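Local coordinates for putative lipid-transfer protein DIR1 (Arabidopsis thaliana, PDB 2RKN) that binds fatty-acyl lipids such as lysophosphatidylcholine as a putative lipid-transfer protein and is required for long-distance signalling in systemic acquired resistance, at residues 4-15 / 35-46. Numbering follows the deposited sequence. Where two conformers were deposited one is given.
With ZN (zinc ion), chain C; LP3 ((7R)-4,7-dihydroxy-N,N,N-trimethyl-10-oxo-3,5,9-trioxa-4-phosphaheptacosan-1-aminium 4-oxide), chain E; LP3 ((7R)-4,7-dihydroxy-N,N,N-trimethyl-10-oxo-3,5,9-trioxa-4-phosphaheptacosan-1-aminium 4-oxide), chain F.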
loop_
_atom_site.group_PDB
_atom_site.type_symbol
_atom_site.label_atom_id
_atom_site.label_comp_id
_atom_site.label_asym_id
_atom_site.label_seq_id
_atom_site.Cartn_x
_atom_site.Cartn_y
_atom_site.Cartn_z
ATOM N N LEU A 4 -7.768 7.891 2.131
ATOM C CA LEU A 4 -8.017 6.600 2.655
ATOM C C LEU A 4 -6.792 6.215 3.447
ATOM O O LEU A 4 -5.708 6.023 2.939
ATOM C CB LEU A 4 -8.361 5.629 1.563
ATOM C CG LEU A 4 -8.753 4.181 1.858
ATOM C CD1 LEU A 4 -9.552 3.996 3.061
ATOM C CD2 LEU A 4 -9.575 3.758 0.774
ATOM N N CYS A 5 -7.035 6.211 4.744
ATOM C CA CYS A 5 -6.007 5.894 5.720
ATOM C C CYS A 5 -4.766 6.811 5.511
ATOM O O CYS A 5 -3.644 6.361 5.637
ATOM C CB CYS A 5 -5.579 4.401 5.592
ATOM S SG CYS A 5 -7.007 3.315 5.821
ATOM N N GLY A 6 -5.006 8.063 5.170
ATOM C CA GLY A 6 -3.863 8.991 5.023
ATOM C C GLY A 6 -3.306 9.092 3.643
ATOM O O GLY A 6 -2.278 9.759 3.454
ATOM N N MET A 7 -3.861 8.298 2.686
ATOM C CA MET A 7 -3.310 8.328 1.335
ATOM C C MET A 7 -4.337 8.858 0.356
ATOM O O MET A 7 -5.542 8.559 0.446
ATOM C CB MET A 7 -2.850 6.943 0.910
ATOM C CG MET A 7 -1.854 6.317 1.900
ATOM S SD MET A 7 -1.317 4.697 1.313
ATOM C CE MET A 7 -0.617 5.215 -0.284
ATOM N N SER A 8 -3.892 9.710 -0.552
ATOM C CA SER A 8 -4.811 10.199 -1.581
ATOM C C SER A 8 -4.928 9.148 -2.674
ATOM O O SER A 8 -4.171 8.178 -2.724
ATOM C CB SER A 8 -4.258 11.471 -2.138
ATOM O OG SER A 8 -3.083 11.089 -2.857
ATOM N N GLN A 9 -5.892 9.337 -3.579
ATOM C CA GLN A 9 -6.018 8.415 -4.713
ATOM C C GLN A 9 -4.745 8.376 -5.518
ATOM O O GLN A 9 -4.286 7.290 -5.927
ATOM C CB GLN A 9 -7.187 8.803 -5.632
ATOM C CG GLN A 9 -8.507 8.655 -4.982
ATOM C CD GLN A 9 -9.625 9.219 -5.843
ATOM O OE1 GLN A 9 -10.014 8.600 -6.826
ATOM N NE2 GLN A 9 -10.126 10.398 -5.490
ATOM N N ASP A 10 -4.119 9.542 -5.709
ATOM C CA ASP A 10 -2.845 9.640 -6.474
ATOM C C ASP A 10 -1.754 8.809 -5.821
ATOM O O ASP A 10 -0.930 8.186 -6.497
ATOM C CB ASP A 10 -2.324 11.085 -6.509
ATOM C CG ASP A 10 -0.815 11.165 -6.835
ATOM O OD1 ASP A 10 -0.424 10.783 -7.955
ATOM O OD2 ASP A 10 0.001 11.563 -5.964
ATOM N N GLU A 11 -1.745 8.829 -4.495
ATOM C CA GLU A 11 -0.701 8.093 -3.764
ATOM C C GLU A 11 -0.959 6.582 -3.759
ATOM O O GLU A 11 -0.027 5.761 -3.894
ATOM C CB GLU A 11 -0.600 8.578 -2.307
ATOM C CG GLU A 11 0.074 10.020 -2.262
ATOM C CD GLU A 11 -0.057 10.752 -0.979
ATOM O OE1 GLU A 11 -0.917 10.454 -0.173
ATOM O OE2 GLU A 11 0.746 11.659 -0.791
ATOM N N LEU A 12 -2.227 6.209 -3.623
ATOM C CA LEU A 12 -2.514 4.759 -3.751
ATOM C C LEU A 12 -2.105 4.293 -5.137
ATOM O O LEU A 12 -1.499 3.222 -5.284
ATOM C CB LEU A 12 -4.034 4.573 -3.581
ATOM C CG LEU A 12 -4.486 4.792 -2.113
ATOM C CD1 LEU A 12 -6.061 4.746 -2.126
ATOM C CD2 LEU A 12 -3.964 3.802 -1.189
ATOM N N ASN A 13 -2.454 5.050 -6.191
ATOM C CA ASN A 13 -2.017 4.656 -7.593
ATOM C C ASN A 13 -0.483 4.611 -7.725
ATOM O O ASN A 13 0.094 3.732 -8.447
ATOM C CB ASN A 13 -2.597 5.659 -8.564
ATOM C CG ASN A 13 -3.889 5.220 -9.073
ATOM O OD1 ASN A 13 -4.040 4.035 -9.450
ATOM N ND2 ASN A 13 -4.809 6.173 -9.249
ATOM N N GLU A 14 0.206 5.535 -7.036
ATOM C CA GLU A 14 1.687 5.502 -7.043
ATOM C C GLU A 14 2.232 4.181 -6.471
ATOM O O GLU A 14 3.265 3.580 -6.955
ATOM C CB GLU A 14 2.228 6.662 -6.206
ATOM C CG GLU A 14 3.704 6.932 -6.418
ATOM C CD GLU A 14 4.107 7.210 -7.882
ATOM O OE1 GLU A 14 3.327 7.841 -8.682
ATOM O OE2 GLU A 14 5.237 6.806 -8.228
ATOM N N CYS A 15 1.572 3.727 -5.405
ATOM C CA CYS A 15 1.962 2.469 -4.781
ATOM C C CYS A 15 1.454 1.170 -5.436
ATOM O O CYS A 15 2.071 0.099 -5.241
ATOM C CB CYS A 15 1.569 2.426 -3.301
ATOM S SG CYS A 15 2.494 3.635 -2.243
ATOM N N LEU A 35 3.795 6.765 2.145
ATOM C CA LEU A 35 3.526 5.812 3.221
ATOM C C LEU A 35 4.023 6.319 4.597
ATOM O O LEU A 35 3.531 5.846 5.646
ATOM C CB LEU A 35 4.266 4.457 2.941
ATOM C CG LEU A 35 3.503 3.630 1.934
ATOM C CD1 LEU A 35 4.301 2.280 1.878
ATOM C CD2 LEU A 35 2.059 3.340 2.261
ATOM N N GLN A 36 4.954 7.304 4.600
ATOM C CA GLN A 36 5.399 7.929 5.853
ATOM C C GLN A 36 4.256 8.665 6.596
ATOM O O GLN A 36 4.408 8.963 7.786
ATOM C CB GLN A 36 6.599 8.874 5.613
ATOM C CG GLN A 36 7.768 8.131 4.996
ATOM C CD GLN A 36 8.981 9.009 4.670
ATOM O OE1 GLN A 36 9.093 10.122 5.151
ATOM N NE2 GLN A 36 9.941 8.455 3.891
ATOM N N HIS A 37 3.145 9.005 5.887
ATOM C CA HIS A 37 1.998 9.608 6.565
ATOM C C HIS A 37 0.733 8.755 6.436
ATOM O O HIS A 37 -0.416 9.260 6.625
ATOM C CB HIS A 37 1.765 11.082 6.173
ATOM C CG HIS A 37 1.588 11.313 4.702
ATOM N ND1 HIS A 37 2.596 11.796 3.888
ATOM C CD2 HIS A 37 0.502 11.162 3.906
ATOM C CE1 HIS A 37 2.136 11.919 2.654
ATOM N NE2 HIS A 37 0.873 11.536 2.639
ATOM N N ALA A 38 0.913 7.460 6.153
ATOM C CA ALA A 38 -0.219 6.542 6.090
ATOM C C ALA A 38 -0.502 5.887 7.434
ATOM O O ALA A 38 0.390 5.769 8.289
ATOM C CB ALA A 38 -0.003 5.470 4.997
ATOM N N ASP A 39 -1.745 5.449 7.616
ATOM C CA ASP A 39 -2.148 4.844 8.862
ATOM C C ASP A 39 -2.218 3.333 8.606
ATOM O O ASP A 39 -3.212 2.862 7.970
ATOM C CB ASP A 39 -3.465 5.463 9.230
ATOM C CG ASP A 39 -4.038 4.996 10.543
ATOM O OD1 ASP A 39 -3.615 3.895 11.076
ATOM O OD2 ASP A 39 -5.012 5.735 10.868
ATOM N N PHE A 40 -1.199 2.598 9.080
ATOM C CA PHE A 40 -1.147 1.177 8.721
ATOM C C PHE A 40 -2.250 0.358 9.276
ATOM O O PHE A 40 -2.731 -0.538 8.559
ATOM C CB PHE A 40 0.179 0.496 9.046
ATOM C CG PHE A 40 1.368 1.108 8.383
ATOM C CD1 PHE A 40 1.256 1.754 7.170
ATOM C CD2 PHE A 40 2.613 0.955 8.932
ATOM C CE1 PHE A 40 2.376 2.308 6.533
ATOM C CE2 PHE A 40 3.746 1.500 8.266
ATOM C CZ PHE A 40 3.573 2.182 7.059
ATOM N N ALA A 41 -2.618 0.590 10.535
ATOM C CA ALA A 41 -3.723 -0.163 11.126
ATOM C C ALA A 41 -5.017 0.079 10.329
ATOM O O ALA A 41 -5.856 -0.830 10.175
ATOM C CB ALA A 41 -3.903 0.251 12.573
ATOM N N CYS A 42 -5.203 1.295 9.843
ATOM C CA CYS A 42 -6.377 1.614 9.011
ATOM C C CYS A 42 -6.315 0.792 7.731
ATOM O O CYS A 42 -7.289 0.127 7.361
ATOM C CB CYS A 42 -6.391 3.154 8.803
ATOM S SG CYS A 42 -7.717 3.744 7.663
ATOM N N LEU A 43 -5.108 0.770 7.140
ATOM C CA LEU A 43 -4.932 0.035 5.869
ATOM C C LEU A 43 -5.184 -1.462 6.037
ATOM O O LEU A 43 -5.838 -2.101 5.164
ATOM C CB LEU A 43 -3.555 0.289 5.220
ATOM C CG LEU A 43 -3.367 1.671 4.596
ATOM C CD1 LEU A 43 -1.888 2.062 4.353
ATOM C CD2 LEU A 43 -4.202 1.825 3.252
ATOM N N CYS A 44 -4.699 -2.027 7.136
ATOM C CA CYS A 44 -4.985 -3.423 7.477
ATOM C C CYS A 44 -6.468 -3.768 7.509
ATOM O O CYS A 44 -6.829 -4.910 7.275
ATOM C CB CYS A 44 -4.354 -3.801 8.826
ATOM S SG CYS A 44 -2.578 -4.005 8.632
ATOM N N GLY A 45 -7.302 -2.793 7.826
ATOM C CA GLY A 45 -8.754 -2.961 7.798
ATOM C C GLY A 45 -9.308 -3.269 6.453
ATOM O O GLY A 45 -10.449 -3.741 6.350
ATOM N N TYR A 46 -8.506 -3.093 5.394
ATOM C CA TYR A 46 -8.976 -3.373 4.055
ATOM C C TYR A 46 -8.501 -4.742 3.602
ATOM O O TYR A 46 -8.718 -5.105 2.453
ATOM C CB TYR A 46 -8.443 -2.322 3.041
ATOM C CG TYR A 46 -9.156 -0.998 3.199
ATOM C CD1 TYR A 46 -8.784 -0.089 4.170
ATOM C CD2 TYR A 46 -10.307 -0.718 2.413
ATOM C CE1 TYR A 46 -9.534 1.122 4.377
ATOM C CE2 TYR A 46 -11.022 0.458 2.581
ATOM C CZ TYR A 46 -10.656 1.377 3.543
ATOM O OH TYR A 46 -11.343 2.566 3.768
HETATM ZN ZN ZN C . 1.696 12.505 0.774
HETATM C C1 LP3 E . -6.550 7.038 -11.641
HETATM C C2 LP3 E . -7.919 6.676 -11.206
HETATM C C3 LP3 E . -7.922 6.306 -9.768
HETATM C C4 LP3 E . -4.836 7.128 -16.020
HETATM C C11 LP3 E . -8.033 4.396 -8.660
HETATM C C12 LP3 E . -7.631 4.320 -7.197
HETATM C C13 LP3 E . -6.349 3.518 -6.979
HETATM C C14 LP3 E . -6.592 2.285 -6.111
HETATM C C15 LP3 E . -5.339 1.452 -6.270
HETATM C C16 LP3 E . -5.141 0.400 -5.209
HETATM C C17 LP3 E . -3.678 0.455 -4.792
HETATM C C18 LP3 E . -3.488 -0.086 -3.396
HETATM C C19 LP3 E . -2.186 0.466 -2.837
HETATM C C20 LP3 E . -1.952 0.029 -1.425
HETATM C C21 LP3 E . -1.004 1.105 -0.962
HETATM C C22 LP3 E . -0.092 0.640 0.143
HETATM C C23 LP3 E . -0.633 -0.413 1.071
HETATM C C24 LP3 E . 0.330 -0.446 2.232
HETATM C C25 LP3 E . -0.124 -1.471 3.218
HETATM C C26 LP3 E . 0.297 -0.959 4.572
HETATM C C27 LP3 E . 0.324 -2.069 5.579
HETATM C C28 LP3 E . -1.078 -2.450 6.011
HETATM O O2 LP3 E . -8.720 7.723 -11.386
HETATM O O3 LP3 E . -7.375 5.132 -9.537
HETATM O O11 LP3 E . -8.989 3.742 -9.035
HETATM O O1P LP3 E . -3.859 7.081 -13.330
HETATM O O2P LP3 E . -5.320 9.061 -12.932
HETATM O O3P LP3 E . -6.294 6.732 -12.924
HETATM O O4P LP3 E . -5.647 7.804 -15.062
HETATM P P LP3 E . -5.261 7.669 -13.572
HETATM C C1 LP3 F . -13.523 5.568 -8.188
HETATM C C2 LP3 F . -12.636 4.474 -7.710
HETATM C C3 LP3 F . -12.036 4.824 -6.390
HETATM C C4 LP3 F . -13.009 9.348 -7.426
HETATM C C11 LP3 F . -11.062 3.788 -4.696
HETATM C C12 LP3 F . -10.461 2.442 -4.392
HETATM C C13 LP3 F . -9.470 2.499 -3.234
HETATM C C14 LP3 F . -8.683 1.187 -3.222
HETATM C C15 LP3 F . -8.320 0.840 -1.795
HETATM C C16 LP3 F . -7.359 -0.320 -1.652
HETATM C C17 LP3 F . -6.590 -0.198 -0.338
HETATM C C18 LP3 F . -5.916 -1.514 0.026
HETATM C C19 LP3 F . -4.730 -1.432 0.983
HETATM C C20 LP3 F . -4.880 -2.719 1.792
HETATM C C21 LP3 F . -3.610 -3.414 2.203
HETATM C C22 LP3 F . -3.905 -4.811 2.749
HETATM C C23 LP3 F . -2.773 -5.488 3.558
HETATM C C24 LP3 F . -3.110 -6.959 3.855
HETATM C C25 LP3 F . -1.995 -7.755 4.554
HETATM C C26 LP3 F . -2.158 -9.290 4.508
HETATM C C27 LP3 F . -0.857 -10.119 4.645
HETATM C C28 LP3 F . -0.920 -11.574 4.172
HETATM O O2 LP3 F . -13.260 3.300 -7.733
HETATM O O3 LP3 F . -12.102 3.862 -5.497
HETATM O O11 LP3 F . -10.587 4.775 -4.172
HETATM O O1P LP3 F . -14.021 8.101 -10.508
HETATM O O2P LP3 F . -11.725 8.245 -9.650
HETATM O O3P LP3 F . -13.015 6.175 -9.282
HETATM O O4P LP3 F . -13.693 8.245 -7.992
HETATM P P LP3 F . -13.128 7.712 -9.323
HETATM O O HOH W 1 3.629 12.266 0.028
#
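A disulfide of the lipid-transfer fold and a zinc site tie residues 4-15 to residues 35-46. Cys5 SG joins Cys42 SG at 2.0 Å; a chi1 of 175° swings the Cys42 sulfur away from its backbone N and across to the loop ahead of helix 9-15. Next to this bridge Asp39 N donates to Cys5 O (2.9 Å), nearly straight at the hydrogen but from above the carbonyl plane. Asp39 suits the N-cap, its carboxylate accepting from Cys42 N. Gly6, at the tight type I' turn, lacks a CB that would run into His37 O.

Such disulfides hold the small helical prolamin-type fold around its lipid tunnel, here occupied by two lysophospholipids. Flexible, apolar Met7 lays SD 3.8 Å from Leu35 CD2 and CG against Ala38 CB, while Leu43 packs CG on Cys5 CB (3.7 Å) and turns CD1 to one acyl chain and CD2 to the other.

At the outer end a carboxylate and an imidazole, common zinc ligands, bind the metal with a water: Glu11 through OE2 (2.0 Å) and His37 through NE2, though the ring's exact position is uncertain. Glu11 OE1 accepts from Ser8 N, and Ser8 OG from Glu11 N, a capping box that probably restrains the carboxylate while OE2 holds zinc.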